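PDB 6LMT: calcium homeostasis modulator 1 from Oryzias latipes, which probably forms a large-pore ion channel in the plasma membrane and is built here as an assembly of eight copies of the chain. Local coordinates for residues Y51-G54 with L55-P59; T207-A210 with F211-T214; I244-Y247 with F248-S252. All coordinates share one frame; numbering follows the deposited sequence.

The three contacts follow one another along the chain and do not touch within it. Contact 1 lies on helix 48-70, with its centre about 37 Å from that of contact 2 and about 65 Å from that of contact 3. Contacts 2 and 3 share the long helix 210-258. Their centres are about 56 Å apart, with contact 2 at the start of the helix and contact 3 near its end. The assembly brings these two ends together: Leu-212 packs on Tyr-247 of a neighbouring subunit. A bound cholesterol hemisuccinate lies about 4 Å from the side chain of Ile-53 in contact 1, and Phe-211 in contact 2 also has one about 5 Å from its side chain.

Contact 1. Residues Y51-G54 with L55-P59; sequences YGIG and LLIIP
In helix 48-70, probably the second membrane-spanning helix of the subunit, Tyr-51 and Leu-55 meet one turn apart. Leu-55 CG lies over one face of the Tyr-51 ring, and the branch CD1 reaches toward the phenol end, 3.5 Å from Tyr-51 CZ. With Tyr-51 CG anti to the backbone nitrogen (chi1 -178°), the ring stands beside its own carbonyl carbon, where Leu-55 can cross it. Leu-55 CG is beside its own nitrogen (chi1 -78°), which turns it back toward the preceding turn. Tyr-51 is buried, and its OH is bonded outside this pair, to Ser-40 N and to Gln-182 of a neighbouring subunit. A second apolar pair runs from Ile-53 CG2 to Ile-57 CD1, 3.7 Å apart.

The helix is kinked here: the nitrogens of Leu-56 and Pro-59 lack the bond to the turn before, the second because proline has no N-H. Leu-55 N bonds to Tyr-51 O at 3.1 Å, the usual i to i+4 link. Leu-56 N then turns to Ile-53 O, three residues back, at 3.1 Å. Ile-57 N divides itself weakly between Ile-53 O and Gly-54 O. The regular pattern returns with Ile-58 N to Gly-54 O at 2.9 Å. Pro-59 CD comes to 3.4 Å from Gly-54 O.

Leu-56 packs on Phe-124 and Thr-117, and Leu-55 O accepts a hydrogen bond from Trp-113 NE1. Leu-55 and Pro-59 also pack on Trp-186 of a neighbouring subunit, and Ile-58 on Met-187 of that subunit. Ile-53 and Leu-56 belong to a pocket for cholesterol hemisuccinate, and the bound lipid touches Ile-53.

Contact 2. Residues T207-A210 with F211-T214; sequences TQAA and FLKT
Ala-210 and Thr-214 make the tight part of this contact. Ala-210 O is gripped by two donors of Thr-214: OG1 at 2.7 Å and the backbone N at 2.8 Å. They reach the oxygen from opposite faces of its carbonyl plane, each tilted out of that plane by about 30°. Thr-214 OG1 stands beside its own nitrogen (chi1 -54°), which turns it to the preceding turn. The hydroxyl is thereby satisfied within the helix. Thr-214 is buried, and its side chain rests on Val-94 and Tyr-97 of helix 92-105.

Ala-209 supplies the preceding carbonyl. Its O accepts Lys-213 N at 3.2 Å. The aliphatic part of Lys-213 passes the same oxygen, CG lying 3.3 Å from Ala-209 O. Beyond CG the lysine is fully extended, which carries NZ away to a salt bridge with Glu-254 of a neighbouring subunit.

The other side is looser. Leu-212 CD1 is 4.4 Å from Ala-209 CB, and both residues pack on Tyr-247 of that same neighbour. Phe-211 CB is 3.9 Å from Thr-207 O, while its ring leads away to Tyr-97. Gln-208 is exposed to solvent and makes little contact with 211-214.

Ala-209 has a positive phi of 74°, the left-handed conformation, and lies where the loop after helix 167-202 leads into helix 210-258. Two successive i to i+4 bonds follow, as in the first turn of an alpha helix.

Contact 3. Residues I244-Y247 with F248-S252; sequences IHQY and FENIS
The Tyr-247 ring carries Ile-251 CG1 over one face, displaced toward the rim. CG1 is 3.4 Å from Tyr-247 CZ and 3.7 Å from the ring centroid, a CH-pi contact. The edge of Tyr-247 meets the face of Phe-248. This T-shaped pair has planes at 84°, and Tyr-247 CD2 lies over the centre of the phenyl ring. Ile-244 CG2 reaches the edge of that ring in its plane, 4.0 Å from Phe-248 CE2. Phe-248 CG is beside its own nitrogen (chi1 -75°), which turns the ring back toward Ile-244.

Backbone bonds from Phe-248 N to Ile-244 O and from Ile-251 N to Tyr-247 O hold the turns of helix 210-258. A neighbouring subunit stacks His-235 on Phe-248 and packs Phe-228 on Tyr-247.

The exposed side is polar. His-245 NE2 lies 3.0 Å from Glu-249 OE2, but the angle is too poor for a hydrogen bond. Ring and carboxylate planes are 65° apart. Any attraction here is probably mainly electrostatic, and would probably be stronger with a protonated imidazole.

Contact 1. Residues Y51-G54 with L55-P59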
loop_
_atom_site.group_PDB
_atom_site.type_symbol
_atom_site.label_atom_id
_atom_site.label_comp_id
_atom_site.label_asym_id
_atom_site.label_seq_id
_atom_site.Cartn_x
_atom_site.Cartn_y
_atom_site.Cartn_z
ATOM N N TYR A 51 3.965 -39.274 -12.176
ATOM C CA TYR A 51 3.942 -38.006 -11.473
ATOM C C TYR A 51 3.734 -36.850 -12.439
ATOM O O TYR A 51 2.900 -35.974 -12.195
ATOM C CB TYR A 51 5.229 -37.821 -10.680
ATOM C CG TYR A 51 5.231 -36.547 -9.887
ATOM C CD1 TYR A 51 4.517 -36.448 -8.709
ATOM C CD2 TYR A 51 5.908 -35.430 -10.336
ATOM C CE1 TYR A 51 4.498 -35.298 -7.998
ATOM C CE2 TYR A 51 5.878 -34.276 -9.637
ATOM C CZ TYR A 51 5.181 -34.219 -8.461
ATOM O OH TYR A 51 5.167 -33.054 -7.756
ATOM N N GLY A 52 4.486 -36.834 -13.541
ATOM C CA GLY A 52 4.403 -35.726 -14.471
ATOM C C GLY A 52 3.104 -35.690 -15.246
ATOM O O GLY A 52 2.547 -34.623 -15.480
ATOM N N ILE A 53 2.596 -36.849 -15.641
ATOM C CA ILE A 53 1.335 -36.881 -16.362
ATOM C C ILE A 53 0.162 -36.822 -15.396
ATOM O O ILE A 53 -0.892 -36.283 -15.734
ATOM C CB ILE A 53 1.309 -38.113 -17.286
ATOM C CG1 ILE A 53 2.482 -38.048 -18.251
ATOM C CG2 ILE A 53 0.080 -38.196 -18.115
ATOM C CD1 ILE A 53 2.545 -36.790 -19.046
ATOM N N GLY A 54 0.334 -37.300 -14.167
ATOM C CA GLY A 54 -0.709 -37.167 -13.174
ATOM C C GLY A 54 -0.962 -35.743 -12.743
ATOM O O GLY A 54 -2.095 -35.383 -12.447
ATOM N N LEU A 55 0.069 -34.908 -12.722
ATOM C CA LEU A 55 -0.151 -33.497 -12.441
ATOM C C LEU A 55 -0.742 -32.735 -13.604
ATOM O O LEU A 55 -1.120 -31.578 -13.440
ATOM C CB LEU A 55 1.135 -32.819 -12.010
ATOM C CG LEU A 55 1.485 -33.109 -10.567
ATOM C CD1 LEU A 55 2.760 -32.449 -10.287
ATOM C CD2 LEU A 55 0.413 -32.563 -9.657
ATOM N N LEU A 56 -0.831 -33.347 -14.758
ATOM C CA LEU A 56 -1.499 -32.753 -15.883
ATOM C C LEU A 56 -2.929 -33.248 -16.022
ATOM O O LEU A 56 -3.741 -32.573 -16.651
ATOM C CB LEU A 56 -0.672 -33.054 -17.130
ATOM C CG LEU A 56 -0.920 -32.456 -18.490
ATOM C CD1 LEU A 56 -0.779 -30.968 -18.430
ATOM C CD2 LEU A 56 0.117 -33.039 -19.371
ATOM N N ILE A 57 -3.268 -34.377 -15.408
ATOM C CA ILE A 57 -4.576 -35.008 -15.553
ATOM C C ILE A 57 -5.432 -34.856 -14.299
ATOM O O ILE A 57 -6.586 -34.449 -14.382
ATOM C CB ILE A 57 -4.425 -36.492 -15.948
ATOM C CG1 ILE A 57 -3.933 -36.597 -17.380
ATOM C CG2 ILE A 57 -5.709 -37.250 -15.787
ATOM C CD1 ILE A 57 -3.601 -37.984 -17.777
ATOM N N ILE A 58 -4.889 -35.185 -13.131
ATOM C CA ILE A 58 -5.672 -35.264 -11.894
ATOM C C ILE A 58 -6.136 -33.901 -11.373
ATOM O O ILE A 58 -7.315 -33.802 -11.017
ATOM C CB ILE A 58 -4.911 -36.076 -10.818
ATOM C CG1 ILE A 58 -4.751 -37.521 -11.260
ATOM C CG2 ILE A 58 -5.547 -35.978 -9.444
ATOM C CD1 ILE A 58 -6.036 -38.201 -11.480
ATOM N N PRO A 59 -5.330 -32.833 -11.306
ATOM C CA PRO A 59 -5.889 -31.550 -10.870
ATOM C C PRO A 59 -6.934 -30.957 -11.807
ATOM O O PRO A 59 -7.852 -30.313 -11.297
ATOM C CB PRO A 59 -4.655 -30.650 -10.747
ATOM C CG PRO A 59 -3.588 -31.546 -10.523
ATOM C CD PRO A 59 -3.856 -32.717 -11.332
#

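Contact 2. Residues T207-A210 with F211-T214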
loop_
_atom_site.group_PDB
_atom_site.type_symbol
_atom_site.label_atom_id
_atom_site.label_comp_id
_atom_site.label_asym_id
_atom_site.label_seq_id
_atom_site.Cartn_x
_atom_site.Cartn_y
_atom_site.Cartn_z
ATOM N N THR A 207 -29.553 -23.629 -30.553
ATOM C CA THR A 207 -30.283 -23.776 -29.291
ATOM C C THR A 207 -30.740 -22.393 -28.837
ATOM O O THR A 207 -30.074 -21.708 -28.064
ATOM C CB THR A 207 -29.425 -24.453 -28.224
ATOM O OG1 THR A 207 -28.318 -23.610 -27.891
ATOM C CG2 THR A 207 -28.915 -25.793 -28.711
ATOM N N GLN A 208 -31.891 -21.976 -29.343
ATOM C CA GLN A 208 -32.546 -20.765 -28.881
ATOM C C GLN A 208 -33.940 -21.137 -28.400
ATOM O O GLN A 208 -34.543 -22.093 -28.897
ATOM C CB GLN A 208 -32.610 -19.698 -29.982
ATOM C CG GLN A 208 -32.995 -18.315 -29.483
ATOM C CD GLN A 208 -33.046 -17.276 -30.576
ATOM O OE1 GLN A 208 -32.842 -17.577 -31.753
ATOM N NE2 GLN A 208 -33.328 -16.037 -30.189
ATOM N N ALA A 209 -34.404 -20.405 -27.384
ATOM C CA ALA A 209 -35.614 -20.515 -26.570
ATOM C C ALA A 209 -35.530 -21.666 -25.585
ATOM O O ALA A 209 -36.332 -21.712 -24.656
ATOM C CB ALA A 209 -36.917 -20.648 -27.383
ATOM N N ALA A 210 -34.555 -22.562 -25.710
ATOM C CA ALA A 210 -34.117 -23.331 -24.559
ATOM C C ALA A 210 -33.212 -22.474 -23.700
ATOM O O ALA A 210 -33.252 -22.562 -22.472
ATOM C CB ALA A 210 -33.392 -24.597 -25.005
ATOM N N PHE A 211 -32.408 -21.631 -24.351
ATOM C CA PHE A 211 -31.620 -20.614 -23.670
ATOM C C PHE A 211 -32.502 -19.630 -22.921
ATOM O O PHE A 211 -32.147 -19.174 -21.832
ATOM C CB PHE A 211 -30.750 -19.880 -24.690
ATOM C CG PHE A 211 -30.022 -18.700 -24.134
ATOM C CD1 PHE A 211 -28.932 -18.875 -23.304
ATOM C CD2 PHE A 211 -30.421 -17.415 -24.445
ATOM C CE1 PHE A 211 -28.255 -17.799 -22.793
ATOM C CE2 PHE A 211 -29.754 -16.329 -23.934
ATOM C CZ PHE A 211 -28.659 -16.527 -23.116
ATOM N N LEU A 212 -33.654 -19.299 -23.484
ATOM C CA LEU A 212 -34.533 -18.348 -22.823
ATOM C C LEU A 212 -35.325 -19.011 -21.701
ATOM O O LEU A 212 -35.629 -18.363 -20.697
ATOM C CB LEU A 212 -35.449 -17.713 -23.865
ATOM C CG LEU A 212 -34.669 -17.068 -25.019
ATOM C CD1 LEU A 212 -35.570 -16.616 -26.149
ATOM C CD2 LEU A 212 -33.795 -15.917 -24.551
ATOM N N LYS A 213 -35.646 -20.301 -21.838
ATOM C CA LYS A 213 -36.291 -21.011 -20.737
ATOM C C LYS A 213 -35.313 -21.307 -19.609
ATOM O O LYS A 213 -35.696 -21.294 -18.434
ATOM C CB LYS A 213 -36.926 -22.307 -21.231
ATOM C CG LYS A 213 -38.193 -22.113 -22.013
ATOM C CD LYS A 213 -38.745 -23.433 -22.488
ATOM C CE LYS A 213 -40.007 -23.228 -23.294
ATOM N NZ LYS A 213 -40.569 -24.502 -23.810
ATOM N N THR A 214 -34.051 -21.585 -19.941
ATOM C CA THR A 214 -33.055 -21.838 -18.909
ATOM C C THR A 214 -32.679 -20.554 -18.192
ATOM O O THR A 214 -32.377 -20.582 -16.993
ATOM C CB THR A 214 -31.826 -22.505 -19.528
ATOM O OG1 THR A 214 -32.245 -23.664 -20.251
ATOM C CG2 THR A 214 -30.846 -22.969 -18.480
#

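Contact 3. Residues I244-Y247 with F248-S252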
loop_
_atom_site.group_PDB
_atom_site.type_symbol
_atom_site.label_atom_id
_atom_site.label_comp_id
_atom_site.label_asym_id
_atom_site.label_seq_id
_atom_site.Cartn_x
_atom_site.Cartn_y
_atom_site.Cartn_z
ATOM N N ILE A 244 -40.683 -12.045 23.269
ATOM C CA ILE A 244 -39.895 -11.050 23.992
ATOM C C ILE A 244 -40.790 -10.193 24.878
ATOM O O ILE A 244 -40.464 -9.923 26.043
ATOM C CB ILE A 244 -39.078 -10.198 23.004
ATOM C CG1 ILE A 244 -38.027 -11.061 22.296
ATOM C CG2 ILE A 244 -38.434 -9.041 23.690
ATOM C CD1 ILE A 244 -37.126 -11.798 23.225
ATOM N N HIS A 245 -41.950 -9.783 24.352
ATOM C CA HIS A 245 -42.872 -8.955 25.123
ATOM C C HIS A 245 -43.448 -9.723 26.305
ATOM O O HIS A 245 -43.584 -9.170 27.403
ATOM C CB HIS A 245 -43.993 -8.441 24.222
ATOM C CG HIS A 245 -44.848 -7.390 24.857
ATOM N ND1 HIS A 245 -46.065 -7.009 24.338
ATOM C CD2 HIS A 245 -44.652 -6.623 25.955
ATOM C CE1 HIS A 245 -46.587 -6.060 25.093
ATOM N NE2 HIS A 245 -45.751 -5.810 26.084
ATOM N N GLN A 246 -43.751 -11.008 26.112
ATOM C CA GLN A 246 -44.234 -11.842 27.202
ATOM C C GLN A 246 -43.149 -12.127 28.238
ATOM O O GLN A 246 -43.472 -12.338 29.413
ATOM C CB GLN A 246 -44.813 -13.141 26.629
ATOM C CG GLN A 246 -45.520 -14.036 27.631
ATOM C CD GLN A 246 -46.741 -13.375 28.239
ATOM O OE1 GLN A 246 -47.525 -12.732 27.543
ATOM N NE2 GLN A 246 -46.902 -13.520 29.549
ATOM N N TYR A 247 -41.872 -12.103 27.843
ATOM C CA TYR A 247 -40.798 -12.260 28.821
ATOM C C TYR A 247 -40.710 -11.056 29.753
ATOM O O TYR A 247 -40.588 -11.212 30.974
ATOM C CB TYR A 247 -39.456 -12.475 28.118
ATOM C CG TYR A 247 -38.327 -12.654 29.095
ATOM C CD1 TYR A 247 -38.177 -13.848 29.784
ATOM C CD2 TYR A 247 -37.427 -11.626 29.352
ATOM C CE1 TYR A 247 -37.164 -14.022 30.698
ATOM C CE2 TYR A 247 -36.408 -11.789 30.267
ATOM C CZ TYR A 247 -36.278 -12.993 30.929
ATOM O OH TYR A 247 -35.278 -13.171 31.848
ATOM N N PHE A 248 -40.764 -9.849 29.200
ATOM C CA PHE A 248 -40.666 -8.654 30.023
ATOM C C PHE A 248 -41.947 -8.321 30.775
ATOM O O PHE A 248 -41.931 -7.380 31.568
ATOM C CB PHE A 248 -40.241 -7.456 29.177
ATOM C CG PHE A 248 -38.791 -7.464 28.815
ATOM C CD1 PHE A 248 -37.842 -7.038 29.725
ATOM C CD2 PHE A 248 -38.373 -7.895 27.571
ATOM C CE1 PHE A 248 -36.500 -7.041 29.401
ATOM C CE2 PHE A 248 -37.026 -7.901 27.243
ATOM C CZ PHE A 248 -36.093 -7.471 28.159
ATOM N N GLU A 249 -43.043 -9.056 30.559
ATOM C CA GLU A 249 -44.219 -8.889 31.411
ATOM C C GLU A 249 -43.922 -9.297 32.847
ATOM O O GLU A 249 -44.437 -8.696 33.796
ATOM C CB GLU A 249 -45.396 -9.703 30.877
ATOM C CG GLU A 249 -45.958 -9.213 29.563
ATOM C CD GLU A 249 -46.558 -7.826 29.657
ATOM O OE1 GLU A 249 -47.139 -7.492 30.714
ATOM O OE2 GLU A 249 -46.437 -7.066 28.674
ATOM N N ASN A 250 -43.092 -10.321 33.023
ATOM C CA ASN A 250 -42.806 -10.821 34.359
ATOM C C ASN A 250 -41.511 -10.234 34.905
ATOM O O ASN A 250 -41.414 -9.910 36.096
ATOM C CB ASN A 250 -42.740 -12.346 34.317
ATOM C CG ASN A 250 -44.025 -12.962 33.796
ATOM O OD1 ASN A 250 -44.043 -13.575 32.730
ATOM N ND2 ASN A 250 -45.112 -12.783 34.538
ATOM N N ILE A 251 -40.510 -10.068 34.042
ATOM C CA ILE A 251 -39.200 -9.671 34.533
ATOM C C ILE A 251 -39.151 -8.179 34.837
ATOM O O ILE A 251 -38.464 -7.766 35.777
ATOM C CB ILE A 251 -38.133 -10.129 33.527
ATOM C CG1 ILE A 251 -38.255 -11.640 33.369
ATOM C CG2 ILE A 251 -36.726 -9.783 33.977
ATOM C CD1 ILE A 251 -38.033 -12.416 34.646
ATOM N N SER A 252 -39.920 -7.351 34.117
ATOM C CA SER A 252 -40.050 -5.953 34.527
ATOM C C SER A 252 -40.829 -5.805 35.826
ATOM O O SER A 252 -40.684 -4.779 36.499
ATOM C CB SER A 252 -40.720 -5.115 33.442
ATOM O OG SER A 252 -42.055 -5.540 33.242
#